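Local atomic coordinates of LPP20 lipofamily protein (Helicobacter pylori R046Wa, PDB entry 4KZS), a protein that is secreted by this human pathogen and is of unknown function, with a possible link to the outer membrane and the Tol-Pal system. Residues Ser32-Lys35 with Ala36-Asp39; Gln88-Lys92 with Gly93-Thr97. All coordinates share one frame; numbering follows the deposited sequence.

Contact 1 (32-35 with 36-39) is a run of about two turns near the start of helix 29-53, and contact 2 (88-92 with 93-97) is the tip of the hairpin made by strands 84-91 and 94-102. Their centres lie 13 Å apart. The helix packs on the sheet face that carries Gln-88, Tyr-95 and Thr-97. The two contacts meet through a probable hydrogen bond between Ser-32 OG and Thr-97 OG1, at 2.7 Å, while Lys-33 CE comes to 3.3 Å from Gln-88 OE1 as packing alone. Both belong to the LPP20 lipoprotein region; strand 94-102 is the middle strand of its antiparallel sheet, between strands 19-26 and 84-91.

Contact 1: Ser32-Lys35 with Ala36-Asp39; sequences SKQK and ALAD
Ala-36 lays its methyl against the carbonyl oxygens of the preceding helical turn, CB standing 3.5 Å from Lys-33 O and 3.6 Å from Ser-32 O. A side chain this small suits the buried side of helix 29-53, where Ala-36 also rests on Thr-97 of strand 94-102. The backbone here is regular alpha helix. Ala-36 N bonds to Ser-32 O at 2.9 Å and Leu-37 N to Lys-33 O at 3.0 Å, and the pattern continues from Ala-38 N to Gln-34 O and from Asp-39 N to Lys-35 O. Leu-37 sends its isobutyl group along the flank of Gln-34, with CD1 4.4 Å from the amide oxygen OE1; its side chain also touches Asp-77 and Val-83 in the loops, the valine giving it an apolar neighbour. Lys-35 has CG opposite the backbone N (chi1 -178°) and an extended chain beyond, which carries NZ far from the helix to a hydrogen bond with Ser-25 OG. Asp-39, one turn on, lets OD2 accept from the backbone N of Ser-23. Gln-34 NE2 instead turns back to Glu-30 on the same helix. Main-chain hydrogen bonds therefore hold these two turns together, and the polar ends of Lys-35 and Asp-39 are used to fasten them to strand 19-26.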
ATOM      1  N   SER A  32       2.602  -3.549  29.685  1.00 50.70           N
ATOM      2  CA  SER A  32       1.945  -4.800  29.936  1.00 55.59           C
ATOM      3  C   SER A  32       0.811  -4.952  28.930  1.00 51.22           C
ATOM      4  O   SER A  32       0.813  -5.915  28.140  1.00 50.39           O
ATOM      5  CB  SER A  32       1.471  -4.863  31.387  1.00 64.52           C
ATOM      6  OG  SER A  32       0.795  -6.066  31.633  1.00 73.57           O
ATOM      7  N   LYS A  33      -0.120  -3.982  28.941  1.00 50.01           N
ATOM      8  CA  LYS A  33      -1.166  -3.862  27.913  1.00 45.82           C
ATOM      9  C   LYS A  33      -0.628  -4.209  26.533  1.00 47.78           C
ATOM     10  O   LYS A  33      -1.145  -5.149  25.880  1.00 50.81           O
ATOM     11  CB  LYS A  33      -1.822  -2.474  27.935  1.00 47.50           C
ATOM     12  CG  LYS A  33      -2.746  -2.292  29.132  1.00 48.84           C
ATOM     13  CD  LYS A  33      -3.581  -1.003  29.137  1.00 58.43           C
ATOM     14  CE  LYS A  33      -3.650  -0.430  30.585  1.00 65.34           C
ATOM     15  NZ  LYS A  33      -4.583   0.716  30.879  1.00 62.86           N
ATOM     16  N   GLN A  34       0.447  -3.531  26.109  1.00 47.95           N
ATOM     17  CA  GLN A  34       0.992  -3.819  24.775  1.00 52.82           C
ATOM     18  C   GLN A  34       1.469  -5.246  24.594  1.00 52.76           C
ATOM     19  O   GLN A  34       1.190  -5.840  23.544  1.00 59.51           O
ATOM     20  CB  GLN A  34       2.070  -2.852  24.346  1.00 61.19           C
ATOM     21  CG  GLN A  34       1.619  -1.390  24.293  1.00 83.80           C
ATOM     22  CD  GLN A  34       0.345  -1.117  23.460  1.00 91.31           C
ATOM     23  OE1 GLN A  34       0.080  -1.752  22.415  1.00 93.78           O
ATOM     24  NE2 GLN A  34      -0.440  -0.143  23.917  1.00 87.25           N
ATOM     25  N   LYS A  35       2.139  -5.825  25.598  1.00 52.56           N
ATOM     26  CA  LYS A  35       2.685  -7.202  25.422  1.00 55.23           C
ATOM     27  C   LYS A  35       1.439  -8.108  25.316  1.00 53.16           C
ATOM     28  O   LYS A  35       1.435  -9.038  24.530  1.00 52.17           O
ATOM     29  CB  LYS A  35       3.754  -7.623  26.501  1.00 52.28           C
ATOM     30  CG  LYS A  35       4.438  -9.038  26.406  1.00 70.07           C
ATOM     31  CD  LYS A  35       4.987  -9.653  27.769  1.00 77.43           C
ATOM     32  CE  LYS A  35       5.139 -11.222  27.839  1.00 74.88           C
ATOM     33  NZ  LYS A  35       5.430 -11.995  29.126  1.00 48.18           N
ATOM     34  N   ALA A  36       0.354  -7.781  26.024  1.00 47.78           N
ATOM     35  CA  ALA A  36      -0.803  -8.669  26.031  1.00 42.05           C
ATOM     36  C   ALA A  36      -1.572  -8.620  24.682  1.00 45.82           C
ATOM     37  O   ALA A  36      -1.997  -9.656  24.191  1.00 44.04           O
ATOM     38  CB  ALA A  36      -1.692  -8.342  27.211  1.00 42.79           C
ATOM     39  N   LEU A  37      -1.742  -7.448  24.060  1.00 44.45           N
ATOM     40  CA  LEU A  37      -2.364  -7.405  22.710  1.00 46.39           C
ATOM     41  C   LEU A  37      -1.541  -8.165  21.709  1.00 49.86           C
ATOM     42  O   LEU A  37      -2.058  -8.967  20.908  1.00 48.72           O
ATOM     43  CB  LEU A  37      -2.404  -6.009  22.121  1.00 49.93           C
ATOM     44  CG  LEU A  37      -3.423  -4.964  22.496  1.00 64.71           C
ATOM     45  CD1 LEU A  37      -3.501  -4.062  21.273  1.00 56.32           C
ATOM     46  CD2 LEU A  37      -4.754  -5.626  22.797  1.00 58.79           C
ATOM     47  N   ALA A  38      -0.248  -7.841  21.679  1.00 52.58           N
ATOM     48  CA  ALA A  38       0.640  -8.505  20.756  1.00 49.42           C
ATOM     49  C   ALA A  38       0.367  -9.981  20.908  1.00 52.86           C
ATOM     50  O   ALA A  38       0.033 -10.672  19.938  1.00 59.18           O
ATOM     51  CB  ALA A  38       2.059  -8.190  21.107  1.00 47.94           C
ATOM     52  N   ASP A  39       0.390 -10.449  22.154  1.00 49.71           N
ATOM     53  CA  ASP A  39       0.259 -11.859  22.373  1.00 50.11           C
ATOM     54  C   ASP A  39      -1.101 -12.349  21.931  1.00 48.26           C
ATOM     55  O   ASP A  39      -1.254 -13.483  21.468  1.00 52.52           O
ATOM     56  CB  ASP A  39       0.572 -12.229  23.807  1.00 48.43           C
ATOM     57  CG  ASP A  39       0.342 -13.675  24.069  1.00 59.31           C
ATOM     58  OD1 ASP A  39       0.929 -14.523  23.349  1.00 62.41           O
ATOM     59  OD2 ASP A  39      -0.465 -13.964  24.969  1.00 72.65           O
TER

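Contact 2: Gln88-Lys92 with Gly93-Thr97; sequences QEVQK and GIYYT
Val-90 and Tyr-95 meet at an angle on one face of a beta hairpin whose two-residue loop is a type I' turn from Gln-91 to Ile-94. The tyrosine has CG opposite its carbonyl carbon (chi1 -55°), which swings the ring back across the valine. Val-90 CG1 lies over one ring face, offset toward the rim, in a CH-pi contact whose modelled closeness is doubtful. This is a non-hydrogen-bonded pair, in which cross-strand side chains can approach closely; the same tyrosine also touches Lys-29 and Ser-32 of helix 29-53. Gln-88 and Thr-97 form the next such pair on this face, lying side by side and pointing the same way, with Gln-88 CG 3.9 Å from Thr-97 OG1. A short, beta-branched threonine fits here beneath the helix, where its hydroxyl has Ser-32 as partner, whereas the longer glutamine, on the outer strand 84-91, stretches out to touch Lys-29 and Lys-33.

The other face carries Glu-89 and Tyr-96. Their backbones are joined twice, Glu-89 N to Tyr-96 O at 3.1 Å and Tyr-96 N to Glu-89 O at 2.8 Å. Tyr-96 CG stands opposite the backbone N (chi1 169°), which turns the ring away from Glu-89, toward Asn-87, and leaves only CD2 near Glu-89 CG, at 4.2 Å; the carboxylate leads away. At the turn, Lys-92 and Gly-93 both have positive phi; glycine suits the second place because it has no CB to press on Lys-92 O. Gln-91 N bonds to Ile-94 O and Ile-94 N to Gln-91 O, each at 2.9 Å, and Ile-94 CG1 lies 3.6 Å from Gln-91 O.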
ATOM      1  N   GLN A  88      -5.646  -7.519  35.564  1.00 50.27           N
ATOM      2  CA  GLN A  88      -4.565  -6.577  35.738  1.00 53.02           C
ATOM      3  C   GLN A  88      -4.042  -6.686  37.160  1.00 59.27           C
ATOM      4  O   GLN A  88      -4.760  -6.467  38.120  1.00 74.23           O
ATOM      5  CB  GLN A  88      -5.077  -5.182  35.450  1.00 63.65           C
ATOM      6  CG  GLN A  88      -4.233  -4.397  34.468  1.00 72.38           C
ATOM      7  CD  GLN A  88      -4.984  -3.258  33.812  1.00 69.68           C
ATOM      8  OE1 GLN A  88      -4.489  -2.682  32.822  1.00 72.39           O
ATOM      9  NE2 GLN A  88      -6.177  -2.914  34.346  1.00 55.86           N
ATOM     10  N   GLU A  89      -2.786  -7.071  37.289  1.00 67.46           N
ATOM     11  CA  GLU A  89      -2.134  -7.226  38.573  1.00 65.61           C
ATOM     12  C   GLU A  89      -0.828  -6.508  38.425  1.00 67.64           C
ATOM     13  O   GLU A  89      -0.299  -6.362  37.306  1.00 71.27           O
ATOM     14  CB  GLU A  89      -1.764  -8.690  38.855  1.00 71.22           C
ATOM     15  CG  GLU A  89      -2.818  -9.729  38.575  1.00 70.01           C
ATOM     16  CD  GLU A  89      -3.895  -9.708  39.614  1.00 83.34           C
ATOM     17  OE1 GLU A  89      -3.544  -9.719  40.811  1.00 89.21           O
ATOM     18  OE2 GLU A  89      -5.085  -9.689  39.233  1.00 92.97           O
ATOM     19  N   VAL A  90      -0.281  -6.120  39.569  1.00 68.44           N
ATOM     20  CA  VAL A  90       0.973  -5.425  39.659  1.00 66.97           C
ATOM     21  C   VAL A  90       1.564  -5.813  40.999  1.00 69.06           C
ATOM     22  O   VAL A  90       0.900  -5.770  42.032  1.00 62.77           O
ATOM     23  CB  VAL A  90       0.771  -3.902  39.688  1.00 84.68           C
ATOM     24  CG1 VAL A  90       2.120  -3.200  39.613  1.00104.41           C
ATOM     25  CG2 VAL A  90      -0.186  -3.421  38.592  1.00 97.50           C
ATOM     26  N   GLN A  91       2.830  -6.177  40.993  1.00 66.24           N
ATOM     27  CA  GLN A  91       3.449  -6.571  42.211  1.00 63.72           C
ATOM     28  C   GLN A  91       4.928  -6.451  42.048  1.00 72.98           C
ATOM     29  O   GLN A  91       5.499  -6.857  41.012  1.00 78.91           O
ATOM     30  CB  GLN A  91       3.093  -8.014  42.512  1.00 70.02           C
ATOM     31  CG  GLN A  91       3.097  -8.272  43.970  1.00 64.82           C
ATOM     32  CD  GLN A  91       2.080  -7.415  44.645  1.00 69.83           C
ATOM     33  OE1 GLN A  91       0.883  -7.688  44.568  1.00 66.78           O
ATOM     34  NE2 GLN A  91       2.542  -6.365  45.320  1.00 74.82           N
ATOM     35  N   LYS A  92       5.560  -5.876  43.067  1.00 76.19           N
ATOM     36  CA  LYS A  92       7.012  -5.752  43.077  1.00 72.80           C
ATOM     37  C   LYS A  92       7.556  -5.142  41.773  1.00 77.67           C
ATOM     38  O   LYS A  92       8.700  -5.415  41.366  1.00 70.83           O
ATOM     39  CB  LYS A  92       7.675  -7.121  43.332  1.00 76.11           C
ATOM     40  CG  LYS A  92       7.651  -7.572  44.779  1.00 67.77           C
ATOM     41  CD  LYS A  92       8.356  -6.520  45.595  1.00 73.98           C
ATOM     42  CE  LYS A  92       7.994  -6.533  47.071  1.00 75.60           C
ATOM     43  NZ  LYS A  92       9.088  -5.808  47.807  1.00 77.75           N
ATOM     44  N   GLY A  93       6.747  -4.310  41.123  1.00 68.23           N
ATOM     45  CA  GLY A  93       7.240  -3.591  39.970  1.00 67.20           C
ATOM     46  C   GLY A  93       6.837  -4.196  38.642  1.00 67.82           C
ATOM     47  O   GLY A  93       6.842  -3.507  37.621  1.00 73.59           O
ATOM     48  N   ILE A  94       6.503  -5.478  38.621  1.00 61.80           N
ATOM     49  CA  ILE A  94       6.036  -6.004  37.365  1.00 71.06           C
ATOM     50  C   ILE A  94       4.511  -5.960  37.237  1.00 69.19           C
ATOM     51  O   ILE A  94       3.776  -6.151  38.217  1.00 68.66           O
ATOM     52  CB  ILE A  94       6.610  -7.376  37.044  1.00 72.55           C
ATOM     53  CG1 ILE A  94       5.894  -8.420  37.832  1.00 78.32           C
ATOM     54  CG2 ILE A  94       8.112  -7.419  37.330  1.00 77.32           C
ATOM     55  CD1 ILE A  94       5.910  -9.731  37.095  1.00 87.59           C
ATOM     56  N   TYR A  95       4.059  -5.651  36.023  1.00 61.59           N
ATOM     57  CA  TYR A  95       2.644  -5.577  35.724  1.00 59.71           C
ATOM     58  C   TYR A  95       2.245  -6.747  34.843  1.00 53.54           C
ATOM     59  O   TYR A  95       3.074  -7.298  34.069  1.00 51.99           O
ATOM     60  CB  TYR A  95       2.334  -4.256  35.055  1.00 59.21           C
ATOM     61  CG  TYR A  95       2.791  -3.077  35.866  1.00 65.21           C
ATOM     62  CD1 TYR A  95       4.161  -2.817  36.075  1.00 63.93           C
ATOM     63  CD2 TYR A  95       1.848  -2.207  36.434  1.00 71.83           C
ATOM     64  CE1 TYR A  95       4.568  -1.724  36.850  1.00 62.88           C
ATOM     65  CE2 TYR A  95       2.235  -1.114  37.205  1.00 65.83           C
ATOM     66  CZ  TYR A  95       3.584  -0.879  37.405  1.00 67.72           C
ATOM     67  OH  TYR A  95       3.895   0.211  38.174  1.00 71.87           O
ATOM     68  N   TYR A  96       0.984  -7.136  34.975  1.00 42.53           N
ATOM     69  CA  TYR A  96       0.452  -8.224  34.177  1.00 41.67           C
ATOM     70  C   TYR A  96      -0.888  -7.752  33.679  1.00 44.60           C
ATOM     71  O   TYR A  96      -1.651  -7.096  34.418  1.00 47.84           O
ATOM     72  CB  TYR A  96       0.293  -9.490  35.040  1.00 45.75           C
ATOM     73  CG  TYR A  96      -0.485 -10.620  34.391  1.00 46.96           C
ATOM     74  CD1 TYR A  96       0.150 -11.588  33.633  1.00 44.62           C
ATOM     75  CD2 TYR A  96      -1.867 -10.741  34.571  1.00 51.72           C
ATOM     76  CE1 TYR A  96      -0.569 -12.632  33.056  1.00 44.93           C
ATOM     77  CE2 TYR A  96      -2.581 -11.794  34.003  1.00 49.12           C
ATOM     78  CZ  TYR A  96      -1.918 -12.715  33.253  1.00 42.14           C
ATOM     79  OH  TYR A  96      -2.620 -13.717  32.700  1.00 49.70           O
ATOM     80  N   THR A  97      -1.184  -8.092  32.431  1.00 43.88           N
ATOM     81  CA  THR A  97      -2.453  -7.734  31.775  1.00 37.35           C
ATOM     82  C   THR A  97      -2.888  -8.971  30.984  1.00 42.42           C
ATOM     83  O   THR A  97      -2.054  -9.697  30.341  1.00 44.14           O
ATOM     84  CB  THR A  97      -2.277  -6.526  30.824  1.00 37.93           C
ATOM     85  OG1 THR A  97      -1.809  -5.384  31.559  1.00 52.75           O
ATOM     86  CG2 THR A  97      -3.577  -6.118  30.190  1.00 40.26           C
TER